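Local atomic coordinates of GDSL-like Lipase/Acylhydrolase family protein (Neisseria meningitidis, PDB entry 4K7J), a protein that removes O-acetyl groups from peptidoglycan, acting as an SGNH-family esterase that works through a catalytic triad. Residues Q160-N165 against Q177-G182; Q147-F152 against L185-H190; Y90-K95 against G133-T138. All blocks are in the same frame, centred on the assembly; numbering follows the deposited sequence.

All three contacts lie in a beta sandwich of two antiparallel sheets, inserted in sequence between strands 53-60 and 208-215 of the mixed sheet. Contacts 1 and 2 each join strands of opposite sheets; their centres are about 8 Å apart. Contact 3, about 11 Å centre to centre from contact 2 and about 15 Å from contact 1, packs a loop on strand 133-139. Along the chain contact 3 comes first; contact 2 then opens, contact 1 opens and closes, and contact 2 closes. Strands 133-139, 187-191 and 161-164 are successive neighbours in one sheet, while 147-155 and 177-183 pair in the other, so the contacts sample one continuous interior.

Contact 1. Residues Q160-N165 against Q177-G182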
ATOM      1  N   GLN A 160      15.334  15.479 -19.951  1.00 30.60           N
ATOM      2  CA  GLN A 160      14.768  14.415 -20.774  1.00 25.86           C
ATOM      3  C   GLN A 160      13.237  14.453 -20.786  1.00 19.86           C
ATOM      4  O   GLN A 160      12.613  14.890 -19.820  1.00 24.43           O
ATOM      5  CB  GLN A 160      15.230  13.069 -20.207  1.00 26.64           C
ATOM      6  CG  GLN A 160      15.199  11.890 -21.154  1.00 21.25           C
ATOM      7  CD  GLN A 160      15.849  10.655 -20.539  1.00 23.45           C
ATOM      8  OE1 GLN A 160      16.906  10.741 -19.928  1.00 29.28           O
ATOM      9  NE2 GLN A 160      15.214   9.505 -20.700  1.00 25.01           N
ATOM     10  N   THR A 161      12.638  13.985 -21.875  1.00 14.36           N
ATOM     11  CA  THR A 161      11.184  13.979 -22.003  1.00 18.39           C
ATOM     12  C   THR A 161      10.639  12.566 -22.165  1.00 17.83           C
ATOM     13  O   THR A 161      11.380  11.632 -22.462  1.00 18.12           O
ATOM     14  CB  THR A 161      10.718  14.790 -23.236  1.00 19.16           C
ATOM     15  OG1 THR A 161      11.300  14.229 -24.412  1.00 20.41           O
ATOM     16  CG2 THR A 161      11.138  16.247 -23.116  1.00 19.46           C
ATOM     17  N   LEU A 162       9.337  12.429 -21.955  1.00 17.25           N
ATOM     18  CA  LEU A 162       8.590  11.251 -22.374  1.00 22.03           C
ATOM     19  C   LEU A 162       7.236  11.770 -22.809  1.00 19.62           C
ATOM     20  O   LEU A 162       6.963  12.971 -22.682  1.00 19.34           O
ATOM     21  CB  LEU A 162       8.471  10.193 -21.245  1.00 16.14           C
ATOM     22  CG  LEU A 162       8.088  10.598 -19.818  1.00 17.35           C
ATOM     23  CD1 LEU A 162       6.620  10.985 -19.705  1.00 14.29           C
ATOM     24  CD2 LEU A 162       8.434   9.459 -18.824  1.00 18.75           C
ATOM     25  N   THR A 163       6.384  10.892 -23.325  1.00 17.72           N
ATOM     26  CA  THR A 163       5.053  11.330 -23.699  1.00 18.67           C
ATOM     27  C   THR A 163       4.008  10.514 -22.974  1.00 19.35           C
ATOM     28  O   THR A 163       4.173   9.317 -22.782  1.00 21.38           O
ATOM     29  CB  THR A 163       4.794  11.235 -25.220  1.00 22.40           C
ATOM     30  OG1 THR A 163       4.755   9.859 -25.611  1.00 22.39           O
ATOM     31  CG2 THR A 163       5.873  11.980 -26.026  1.00 21.38           C
ATOM     32  N   VAL A 164       2.927  11.178 -22.588  1.00 24.61           N
ATOM     33  CA  VAL A 164       1.786  10.533 -21.956  1.00 16.71           C
ATOM     34  C   VAL A 164       0.570  10.829 -22.828  1.00 23.03           C
ATOM     35  O   VAL A 164       0.189  11.993 -22.974  1.00 23.04           O
ATOM     36  CB  VAL A 164       1.556  11.114 -20.557  1.00 24.72           C
ATOM     37  CG1 VAL A 164       0.341  10.491 -19.923  1.00 27.64           C
ATOM     38  CG2 VAL A 164       2.790  10.910 -19.676  1.00 17.94           C
ATOM     39  N   ASN A 165      -0.027   9.785 -23.410  1.00 25.39           N
ATOM     40  CA  ASN A 165      -1.035   9.937 -24.472  1.00 22.32           C
ATOM     41  C   ASN A 165      -0.664  10.995 -25.517  1.00 23.58           C
ATOM     42  O   ASN A 165      -1.487  11.819 -25.894  1.00 31.36           O
ATOM     43  CB  ASN A 165      -2.425  10.237 -23.899  1.00 24.76           C
ATOM     44  CG  ASN A 165      -3.058   9.023 -23.237  1.00 22.90           C
ATOM     45  OD1 ASN A 165      -2.412   7.999 -23.059  1.00 23.31           O
ATOM     46  ND2 ASN A 165      -4.321   9.147 -22.848  1.00 27.41           N
ATOM     47  N   GLN A 177      11.864  12.244  -9.153  1.00 16.98           N
ATOM     48  CA  GLN A 177      10.995  13.396  -9.030  1.00 17.56           C
ATOM     49  C   GLN A 177       9.603  12.920  -9.401  1.00 15.82           C
ATOM     50  O   GLN A 177       9.438  11.797  -9.871  1.00 17.53           O
ATOM     51  CB  GLN A 177      11.461  14.518  -9.965  1.00 17.20           C
ATOM     52  CG  GLN A 177      11.512  14.159 -11.434  1.00 15.39           C
ATOM     53  CD  GLN A 177      12.240  15.213 -12.248  1.00 26.27           C
ATOM     54  OE1 GLN A 177      11.614  16.113 -12.810  1.00 22.78           O
ATOM     55  NE2 GLN A 177      13.572  15.122 -12.296  1.00 25.44           N
ATOM     56  N   VAL A 178       8.593  13.747  -9.173  1.00 16.00           N
ATOM     57  CA  VAL A 178       7.247  13.387  -9.599  1.00 15.51           C
ATOM     58  C   VAL A 178       6.847  14.270 -10.774  1.00 19.53           C
ATOM     59  O   VAL A 178       6.946  15.495 -10.712  1.00 18.91           O
ATOM     60  CB  VAL A 178       6.202  13.563  -8.468  1.00 18.14           C
ATOM     61  CG1 VAL A 178       4.813  13.172  -8.953  1.00 16.01           C
ATOM     62  CG2 VAL A 178       6.592  12.746  -7.258  1.00 19.04           C
ATOM     63  N   LEU A 179       6.391  13.637 -11.842  1.00 16.69           N
ATOM     64  CA  LEU A 179       5.930  14.344 -13.013  1.00 17.22           C
ATOM     65  C   LEU A 179       4.418  14.459 -12.912  1.00 17.79           C
ATOM     66  O   LEU A 179       3.741  13.471 -12.669  1.00 14.44           O
ATOM     67  CB  LEU A 179       6.299  13.554 -14.272  1.00 15.69           C
ATOM     68  CG  LEU A 179       7.755  13.115 -14.421  1.00 15.98           C
ATOM     69  CD1 LEU A 179       7.932  12.365 -15.759  1.00 14.22           C
ATOM     70  CD2 LEU A 179       8.680  14.316 -14.348  1.00 17.81           C
ATOM     71  N   ASP A 180       3.894  15.664 -13.113  1.00 17.49           N
ATOM     72  CA  ASP A 180       2.451  15.894 -13.086  1.00 21.79           C
ATOM     73  C   ASP A 180       1.912  16.204 -14.484  1.00 25.17           C
ATOM     74  O   ASP A 180       2.433  17.076 -15.181  1.00 22.81           O
ATOM     75  CB  ASP A 180       2.118  17.068 -12.153  1.00 25.27           C
ATOM     76  CG  ASP A 180       2.610  16.856 -10.736  1.00 26.76           C
ATOM     77  OD1 ASP A 180       2.642  15.697 -10.265  1.00 27.94           O
ATOM     78  OD2 ASP A 180       2.945  17.860 -10.077  1.00 29.62           O
ATOM     79  N   THR A 181       0.867  15.499 -14.894  1.00 16.88           N
ATOM     80  CA  THR A 181       0.232  15.791 -16.169  1.00 20.15           C
ATOM     81  C   THR A 181      -1.213  15.324 -16.117  1.00 24.87           C
ATOM     82  O   THR A 181      -1.712  14.962 -15.052  1.00 24.40           O
ATOM     83  CB  THR A 181       0.996  15.152 -17.371  1.00 28.37           C
ATOM     84  OG1 THR A 181       0.479  15.667 -18.606  1.00 29.16           O
ATOM     85  CG2 THR A 181       0.886  13.629 -17.356  1.00 24.15           C
ATOM     86  N   GLY A 182      -1.891  15.364 -17.257  1.00 28.28           N
ATOM     87  CA  GLY A 182      -3.264  14.907 -17.337  1.00 30.34           C
ATOM     88  C   GLY A 182      -3.497  14.070 -18.576  1.00 31.21           C
ATOM     89  O   GLY A 182      -2.966  14.371 -19.648  1.00 29.42           O
TER
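Val164 and Thr181 meet tip to tip, and it is the threonine's methyl, not its hydroxyl, that makes the touch. Thr181 CG2 sits against both branches of the valine, 4.0 Å from Val164 CG2 and 4.1 Å from Val164 CG1, so that the single methyl is straddled by the pair. The threonine's first torsion explains the choice of group: with OG1 turned anti to the backbone N (chi1 -169°), CG2 is left over the backbone, between N and the carbonyl carbon, and faces strand 161-164. A second apolar pair, two residues further back on each strand, is Leu162 and Leu179, whose CD2 and CD1 respectively come to 4.3 Å. The CA atoms of Leu162 and Leu179 are 10.2 Å apart, against 8.0 Å for those of Val164 and Thr181, and the longer leucines bridge the larger gap.

No hydrogen bond crosses between the segments. Each strand spends its backbone bonding within its own sheet: Leu162 pairs with Val169 and Thr163 with His190, whereas Gln177 pairs with Ala153. The polar side chains find partners outside the two segments. Asn165 OD1 accepts from Thr188 N, its ND2 is bonded to Ala184 O, in the link that leaves strand 177-183, and Asp180 OD1 to Ser150 OG.

Trp195, which touches both Leu162 and Leu179, and Val169, which touches both Leu162 and Val164, continue the apolar surroundings. The chemistry is therefore that of two sheets packed face to face: methyl groups meeting methyl groups at van der Waals distance, with no polar bond between the strands to dictate their relative alignment.

Contact 2. Residues Q147-F152 against L185-H190; sequences QRVSLF and LPLTIH
Val149 and Leu187 reach toward each other tip to tip, Val149 CG1 lying 4.0 Å from Leu187 CD2. CG of Leu187 stands anti to the backbone N (chi1 -176°), and one of the valine's two branches, CG1, is likewise placed. Next, again end on, Leu151 CD2 meets Ile189 CD1 at 4.0 Å. Here the isoleucine supplies its long branch, stretched out at chi2 (166°) so that the terminal CD1 makes the touch while CG2 lies to one side. At the other end, the aliphatic part of Gln147 is used: its CG packs 4.2 Å from Leu185 CD1, and its amide NE2 turns back to a weak hydrogen bond with Ser145 O. Leu185 precedes a cis peptide bond to Pro186, just before strand 187-191 begins.

The end-to-end directions of 147-151 and 185-189 differ by 29°, and the backbones spread from 7.4 Å between the CA atoms of Gln147 and Leu185 to 10.6 Å between those of Leu151 and Ile189. Strand 147-155 lies between 177-183 and 195-203 in its sheet, strand 187-191 between 133-139 and 161-164 in the other, and Ile202 and Ile200 of strand 195-203 also pack on the inward-facing residues.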
ATOM      1  N   GLN A 147      -8.016  11.765 -16.525  1.00 35.70           N
ATOM      2  CA  GLN A 147      -7.597  11.652 -15.135  1.00 31.68           C
ATOM      3  C   GLN A 147      -6.422  12.582 -14.844  1.00 30.20           C
ATOM      4  O   GLN A 147      -5.719  13.033 -15.751  1.00 28.41           O
ATOM      5  CB  GLN A 147      -7.172  10.215 -14.821  1.00 35.36           C
ATOM      6  CG  GLN A 147      -8.086   9.125 -15.360  1.00 31.31           C
ATOM      7  CD  GLN A 147      -9.182   8.718 -14.388  1.00 37.33           C
ATOM      8  OE1 GLN A 147      -8.994   8.712 -13.167  1.00 34.81           O
ATOM      9  NE2 GLN A 147     -10.339   8.369 -14.933  1.00 41.05           N
ATOM     10  N   ARG A 148      -6.223  12.869 -13.568  1.00 22.15           N
ATOM     11  CA  ARG A 148      -4.997  13.485 -13.110  1.00 24.39           C
ATOM     12  C   ARG A 148      -3.981  12.360 -13.066  1.00 29.56           C
ATOM     13  O   ARG A 148      -4.276  11.267 -12.581  1.00 23.49           O
ATOM     14  CB  ARG A 148      -5.181  14.075 -11.718  1.00 31.02           C
ATOM     15  CG  ARG A 148      -6.277  15.122 -11.646  1.00 37.38           C
ATOM     16  CD  ARG A 148      -6.613  15.483 -10.211  1.00 40.72           C
ATOM     17  NE  ARG A 148      -7.596  16.558 -10.161  1.00 46.46           N
ATOM     18  CZ  ARG A 148      -8.351  16.827  -9.103  1.00 48.18           C
ATOM     19  NH1 ARG A 148      -8.235  16.088  -8.005  1.00 40.01           N
ATOM     20  NH2 ARG A 148      -9.225  17.830  -9.148  1.00 44.58           N
ATOM     21  N   VAL A 149      -2.801  12.615 -13.613  1.00 25.04           N
ATOM     22  CA  VAL A 149      -1.758  11.606 -13.663  1.00 20.39           C
ATOM     23  C   VAL A 149      -0.469  12.176 -13.106  1.00 22.70           C
ATOM     24  O   VAL A 149      -0.029  13.256 -13.507  1.00 17.33           O
ATOM     25  CB  VAL A 149      -1.526  11.098 -15.099  1.00 18.84           C
ATOM     26  CG1 VAL A 149      -0.388  10.066 -15.134  1.00 15.83           C
ATOM     27  CG2 VAL A 149      -2.804  10.500 -15.640  1.00 19.43           C
ATOM     28  N   SER A 150       0.121  11.446 -12.166  1.00 16.25           N
ATOM     29  CA  SER A 150       1.436  11.766 -11.648  1.00 13.39           C
ATOM     30  C   SER A 150       2.302  10.503 -11.750  1.00 21.63           C
ATOM     31  O   SER A 150       1.783   9.384 -11.648  1.00 22.11           O
ATOM     32  CB  SER A 150       1.332  12.231 -10.194  1.00 23.08           C
ATOM     33  OG  SER A 150       0.719  13.505 -10.095  1.00 23.79           O
ATOM     34  N   LEU A 151       3.605  10.664 -11.969  1.00 15.84           N
ATOM     35  CA  LEU A 151       4.487   9.499 -12.037  1.00 17.09           C
ATOM     36  C   LEU A 151       5.766   9.749 -11.273  1.00 15.63           C
ATOM     37  O   LEU A 151       6.423  10.770 -11.490  1.00 16.59           O
ATOM     38  CB  LEU A 151       4.907   9.184 -13.477  1.00 19.47           C
ATOM     39  CG  LEU A 151       4.017   9.256 -14.711  1.00 22.53           C
ATOM     40  CD1 LEU A 151       3.675  10.697 -15.077  1.00 21.41           C
ATOM     41  CD2 LEU A 151       4.765   8.584 -15.843  1.00 24.54           C
ATOM     42  N   PHE A 152       6.170   8.807 -10.427  1.00 14.46           N
ATOM     43  CA  PHE A 152       7.552   8.849  -9.961  1.00 11.74           C
ATOM     44  C   PHE A 152       8.437   8.480 -11.142  1.00 11.55           C
ATOM     45  O   PHE A 152       8.167   7.503 -11.835  1.00 15.41           O
ATOM     46  CB  PHE A 152       7.793   7.888  -8.794  1.00 10.62           C
ATOM     47  CG  PHE A 152       7.223   8.363  -7.483  1.00 13.11           C
ATOM     48  CD1 PHE A 152       7.973   9.166  -6.637  1.00 12.27           C
ATOM     49  CD2 PHE A 152       5.937   8.007  -7.099  1.00 10.74           C
ATOM     50  CE1 PHE A 152       7.453   9.604  -5.424  1.00 11.61           C
ATOM     51  CE2 PHE A 152       5.410   8.438  -5.878  1.00 11.56           C
ATOM     52  CZ  PHE A 152       6.179   9.238  -5.045  1.00 14.92           C
ATOM     53  N   LEU A 185      -7.735   7.226 -19.541  1.00 26.43           N
ATOM     54  CA  LEU A 185      -7.417   5.813 -19.684  1.00 28.29           C
ATOM     55  C   LEU A 185      -8.147   5.284 -20.921  1.00 29.79           C
ATOM     56  O   LEU A 185      -9.272   5.693 -21.183  1.00 33.93           O
ATOM     57  CB  LEU A 185      -7.820   5.045 -18.421  1.00 22.59           C
ATOM     58  CG  LEU A 185      -6.894   5.263 -17.212  1.00 27.35           C
ATOM     59  CD1 LEU A 185      -7.592   4.964 -15.907  1.00 29.14           C
ATOM     60  CD2 LEU A 185      -5.663   4.385 -17.338  1.00 29.90           C
ATOM     61  N   PRO A 186      -7.511   4.386 -21.699  1.00 28.11           N
ATOM     62  CA  PRO A 186      -6.172   3.802 -21.535  1.00 23.71           C
ATOM     63  C   PRO A 186      -5.056   4.831 -21.635  1.00 25.18           C
ATOM     64  O   PRO A 186      -5.164   5.806 -22.373  1.00 25.89           O
ATOM     65  CB  PRO A 186      -6.067   2.815 -22.705  1.00 23.91           C
ATOM     66  CG  PRO A 186      -7.476   2.527 -23.092  1.00 28.54           C
ATOM     67  CD  PRO A 186      -8.214   3.810 -22.858  1.00 27.38           C
ATOM     68  N   LEU A 187      -3.994   4.599 -20.877  1.00 20.62           N
ATOM     69  CA  LEU A 187      -2.913   5.547 -20.735  1.00 26.00           C
ATOM     70  C   LEU A 187      -1.688   4.942 -21.390  1.00 19.66           C
ATOM     71  O   LEU A 187      -1.258   3.869 -20.993  1.00 21.11           O
ATOM     72  CB  LEU A 187      -2.624   5.753 -19.246  1.00 21.10           C
ATOM     73  CG  LEU A 187      -1.584   6.778 -18.826  1.00 25.40           C
ATOM     74  CD1 LEU A 187      -2.044   8.104 -19.333  1.00 30.65           C
ATOM     75  CD2 LEU A 187      -1.467   6.824 -17.307  1.00 30.18           C
ATOM     76  N   THR A 188      -1.125   5.627 -22.379  1.00 22.06           N
ATOM     77  CA  THR A 188       0.053   5.118 -23.082  1.00 19.89           C
ATOM     78  C   THR A 188       1.238   6.048 -22.882  1.00 18.83           C
ATOM     79  O   THR A 188       1.156   7.236 -23.157  1.00 19.07           O
ATOM     80  CB  THR A 188      -0.228   4.916 -24.577  1.00 23.40           C
ATOM     81  OG1 THR A 188      -1.231   3.908 -24.725  1.00 20.88           O
ATOM     82  CG2 THR A 188       1.032   4.468 -25.314  1.00 18.42           C
ATOM     83  N   ILE A 189       2.335   5.488 -22.382  1.00 14.84           N
ATOM     84  CA  ILE A 189       3.523   6.253 -22.066  1.00 18.43           C
ATOM     85  C   ILE A 189       4.685   5.754 -22.914  1.00 22.94           C
ATOM     86  O   ILE A 189       4.995   4.555 -22.920  1.00 15.55           O
ATOM     87  CB  ILE A 189       3.883   6.115 -20.570  1.00 16.82           C
ATOM     88  CG1 ILE A 189       2.688   6.539 -19.710  1.00 20.21           C
ATOM     89  CG2 ILE A 189       5.115   6.942 -20.233  1.00 13.61           C
ATOM     90  CD1 ILE A 189       2.811   6.128 -18.258  1.00 22.22           C
ATOM     91  N   HIS A 190       5.311   6.685 -23.630  1.00 19.06           N
ATOM     92  CA  HIS A 190       6.377   6.370 -24.581  1.00 19.98           C
ATOM     93  C   HIS A 190       7.670   7.021 -24.123  1.00 15.88           C
ATOM     94  O   HIS A 190       7.677   8.198 -23.759  1.00 20.98           O
ATOM     95  CB  HIS A 190       6.014   6.915 -25.981  1.00 18.14           C
ATOM     96  CG  HIS A 190       4.982   6.104 -26.705  1.00 20.79           C
ATOM     97  ND1 HIS A 190       4.247   6.601 -27.762  1.00 21.81           N
ATOM     98  CD2 HIS A 190       4.571   4.823 -26.531  1.00 21.98           C
ATOM     99  CE1 HIS A 190       3.430   5.663 -28.208  1.00 22.19           C
ATOM    100  NE2 HIS A 190       3.604   4.577 -27.475  1.00 20.27           N
TER

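Contact 3. Residues Y90-K95 against G133-T138; sequences YPANVK and GSMTLT
Met135 overlaps the Pro91-Ala92 peptide, laying CG, SD and CE across one side of the carbonyl oxygen of Pro91. Its CG lies 3.5 Å and its CE 3.6 Å from Pro91 O, with SD a little further off at 3.9 Å. Two successive bends, chi2 61° and chi3 64°, turn the terminal methyl back beside that oxygen, and CE also meets Ala92 CB at 3.7 Å. Pro91 O is thus covered by the methionine and has no hydrogen-bond partner in the model.

Two residues along the strand, on the same face, Leu137 directs CD2 at another carbonyl, 3.9 Å from Tyr90 O. This oxygen is satisfied, since His104 NE2 of the adjacent strand 102-106 bonds to it. The ring of Tyr90 leads away from strand 133-139 to meet Phe199 at a steep angle, and its hydroxyl is bonded to Gln97 NE2.

Strand 133-139 belongs to one sheet, while Pro91 and Ala92 also rest on Ala127 of strand 125-128 in the other. The start of segment 90-95, Pro91 and Ala92, is therefore lodged between the two layers, an arrangement consistent with the jelly-roll sandwich of galactose-binding-like domains, here with part of a loop packed between its sheets.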
ATOM      1  N   TYR A  90       1.456   0.030 -10.105  1.00 16.86           N
ATOM      2  CA  TYR A  90       2.755  -0.376 -10.643  1.00 12.98           C
ATOM      3  C   TYR A  90       2.972   0.257 -12.005  1.00 17.30           C
ATOM      4  O   TYR A  90       2.022   0.464 -12.747  1.00 18.14           O
ATOM      5  CB  TYR A  90       2.829  -1.891 -10.830  1.00 11.91           C
ATOM      6  CG  TYR A  90       2.706  -2.738  -9.577  1.00 14.42           C
ATOM      7  CD1 TYR A  90       2.883  -2.193  -8.310  1.00 12.31           C
ATOM      8  CD2 TYR A  90       2.430  -4.101  -9.670  1.00 17.63           C
ATOM      9  CE1 TYR A  90       2.775  -2.978  -7.169  1.00 13.07           C
ATOM     10  CE2 TYR A  90       2.323  -4.901  -8.533  1.00 14.55           C
ATOM     11  CZ  TYR A  90       2.494  -4.334  -7.291  1.00 14.20           C
ATOM     12  OH  TYR A  90       2.378  -5.113  -6.169  1.00 12.47           O
ATOM     13  N   PRO A  91       4.229   0.541 -12.352  1.00 15.01           N
ATOM     14  CA  PRO A  91       4.502   1.023 -13.709  1.00 15.17           C
ATOM     15  C   PRO A  91       4.558  -0.120 -14.733  1.00 21.16           C
ATOM     16  O   PRO A  91       4.624   0.156 -15.926  1.00 20.21           O
ATOM     17  CB  PRO A  91       5.874   1.677 -13.562  1.00 14.11           C
ATOM     18  CG  PRO A  91       6.541   0.890 -12.485  1.00 16.40           C
ATOM     19  CD  PRO A  91       5.441   0.509 -11.518  1.00 14.18           C
ATOM     20  N   ALA A  92       4.521  -1.372 -14.273  1.00 14.19           N
ATOM     21  CA  ALA A  92       4.637  -2.544 -15.147  1.00 16.82           C
ATOM     22  C   ALA A  92       4.240  -3.788 -14.368  1.00 18.99           C
ATOM     23  O   ALA A  92       4.137  -3.726 -13.149  1.00 15.01           O
ATOM     24  CB  ALA A  92       6.074  -2.692 -15.663  1.00 17.09           C
ATOM     25  N   ASN A  93       4.016  -4.906 -15.060  1.00 16.89           N
ATOM     26  CA  ASN A  93       3.815  -6.182 -14.376  1.00 21.11           C
ATOM     27  C   ASN A  93       4.986  -6.431 -13.444  1.00 16.00           C
ATOM     28  O   ASN A  93       6.130  -6.183 -13.807  1.00 16.05           O
ATOM     29  CB  ASN A  93       3.687  -7.356 -15.359  1.00 21.69           C
ATOM     30  CG  ASN A  93       2.438  -7.270 -16.208  1.00 34.88           C
ATOM     31  OD1 ASN A  93       1.360  -6.915 -15.709  1.00 32.82           O
ATOM     32  ND2 ASN A  93       2.573  -7.575 -17.505  1.00 33.22           N
ATOM     33  N   VAL A  94       4.677  -6.901 -12.244  1.00 15.84           N
ATOM     34  CA  VAL A  94       5.676  -7.294 -11.264  1.00 15.40           C
ATOM     35  C   VAL A  94       5.457  -8.764 -10.943  1.00 17.02           C
ATOM     36  O   VAL A  94       4.382  -9.150 -10.466  1.00 15.15           O
ATOM     37  CB  VAL A  94       5.536  -6.489  -9.957  1.00 15.44           C
ATOM     38  CG1 VAL A  94       6.486  -7.043  -8.872  1.00 16.88           C
ATOM     39  CG2 VAL A  94       5.761  -5.009 -10.199  1.00 14.65           C
ATOM     40  N   LYS A  95       6.482  -9.572 -11.198  1.00 18.29           N
ATOM     41  CA  LYS A  95       6.407 -11.019 -11.009  1.00 21.35           C
ATOM     42  C   LYS A  95       5.980 -11.387  -9.598  1.00 18.23           C
ATOM     43  O   LYS A  95       6.571 -10.925  -8.627  1.00 16.56           O
ATOM     44  CB  LYS A  95       7.761 -11.663 -11.314  1.00 18.68           C
ATOM     45  CG  LYS A  95       7.819 -13.137 -10.972  1.00 26.82           C
ATOM     46  CD  LYS A  95       8.955 -13.821 -11.706  1.00 25.58           C
ATOM     47  CE  LYS A  95       8.971 -15.309 -11.416  1.00 32.32           C
ATOM     48  NZ  LYS A  95       9.228 -15.539  -9.968  1.00 37.77           N
ATOM     49  N   GLY A 133      10.886   2.736 -25.493  1.00 19.82           N
ATOM     50  CA  GLY A 133      10.031   2.110 -24.493  1.00 14.22           C
ATOM     51  C   GLY A 133       8.560   2.446 -24.605  1.00 16.68           C
ATOM     52  O   GLY A 133       8.188   3.549 -25.018  1.00 18.86           O
ATOM     53  N   SER A 134       7.706   1.501 -24.228  1.00 18.36           N
ATOM     54  CA  SER A 134       6.268   1.700 -24.342  1.00 14.50           C
ATOM     55  C   SER A 134       5.496   0.964 -23.239  1.00 18.85           C
ATOM     56  O   SER A 134       5.812  -0.175 -22.908  1.00 17.14           O
ATOM     57  CB  SER A 134       5.787   1.225 -25.716  1.00 15.68           C
ATOM     58  OG  SER A 134       4.390   1.423 -25.854  1.00 21.97           O
ATOM     59  N   MET A 135       4.494   1.623 -22.668  1.00 18.14           N
ATOM     60  CA  MET A 135       3.634   0.997 -21.665  1.00 17.80           C
ATOM     61  C   MET A 135       2.225   1.547 -21.781  1.00 19.09           C
ATOM     62  O   MET A 135       2.024   2.760 -21.819  1.00 20.89           O
ATOM     63  CB  MET A 135       4.163   1.223 -20.241  1.00 14.31           C
ATOM     64  CG  MET A 135       3.278   0.612 -19.146  1.00 17.57           C
ATOM     65  SD  MET A 135       3.106  -1.188 -19.302  1.00 17.73           S
ATOM     66  CE  MET A 135       4.806  -1.715 -19.051  1.00 16.06           C
ATOM     67  N   THR A 136       1.250   0.652 -21.851  1.00 15.28           N
ATOM     68  CA  THR A 136      -0.143   1.063 -21.852  1.00 18.29           C
ATOM     69  C   THR A 136      -0.847   0.512 -20.607  1.00 25.64           C
ATOM     70  O   THR A 136      -0.777  -0.684 -20.314  1.00 23.55           O
ATOM     71  CB  THR A 136      -0.869   0.592 -23.137  1.00 24.83           C
ATOM     72  OG1 THR A 136      -0.169   1.086 -24.287  1.00 25.18           O
ATOM     73  CG2 THR A 136      -2.296   1.110 -23.172  1.00 16.66           C
ATOM     74  N   LEU A 137      -1.516   1.387 -19.870  1.00 22.22           N
ATOM     75  CA  LEU A 137      -2.273   0.951 -18.708  1.00 19.39           C
ATOM     76  C   LEU A 137      -3.750   1.065 -19.012  1.00 23.85           C
ATOM     77  O   LEU A 137      -4.242   2.133 -19.412  1.00 18.74           O
ATOM     78  CB  LEU A 137      -1.924   1.777 -17.470  1.00 21.08           C
ATOM     79  CG  LEU A 137      -0.474   1.722 -16.987  1.00 21.98           C
ATOM     80  CD1 LEU A 137       0.324   2.850 -17.597  1.00 25.25           C
ATOM     81  CD2 LEU A 137      -0.451   1.825 -15.474  1.00 24.84           C
ATOM     82  N   THR A 138      -4.447  -0.051 -18.834  1.00 16.80           N
ATOM     83  CA  THR A 138      -5.873  -0.130 -19.114  1.00 18.19           C
ATOM     84  C   THR A 138      -6.608  -0.470 -17.828  1.00 20.40           C
ATOM     85  O   THR A 138      -6.270  -1.439 -17.147  1.00 22.82           O
ATOM     86  CB  THR A 138      -6.167  -1.203 -20.177  1.00 26.08           C
ATOM     87  OG1 THR A 138      -5.415  -0.913 -21.362  1.00 26.13           O
ATOM     88  CG2 THR A 138      -7.657  -1.247 -20.513  1.00 26.29           C
TER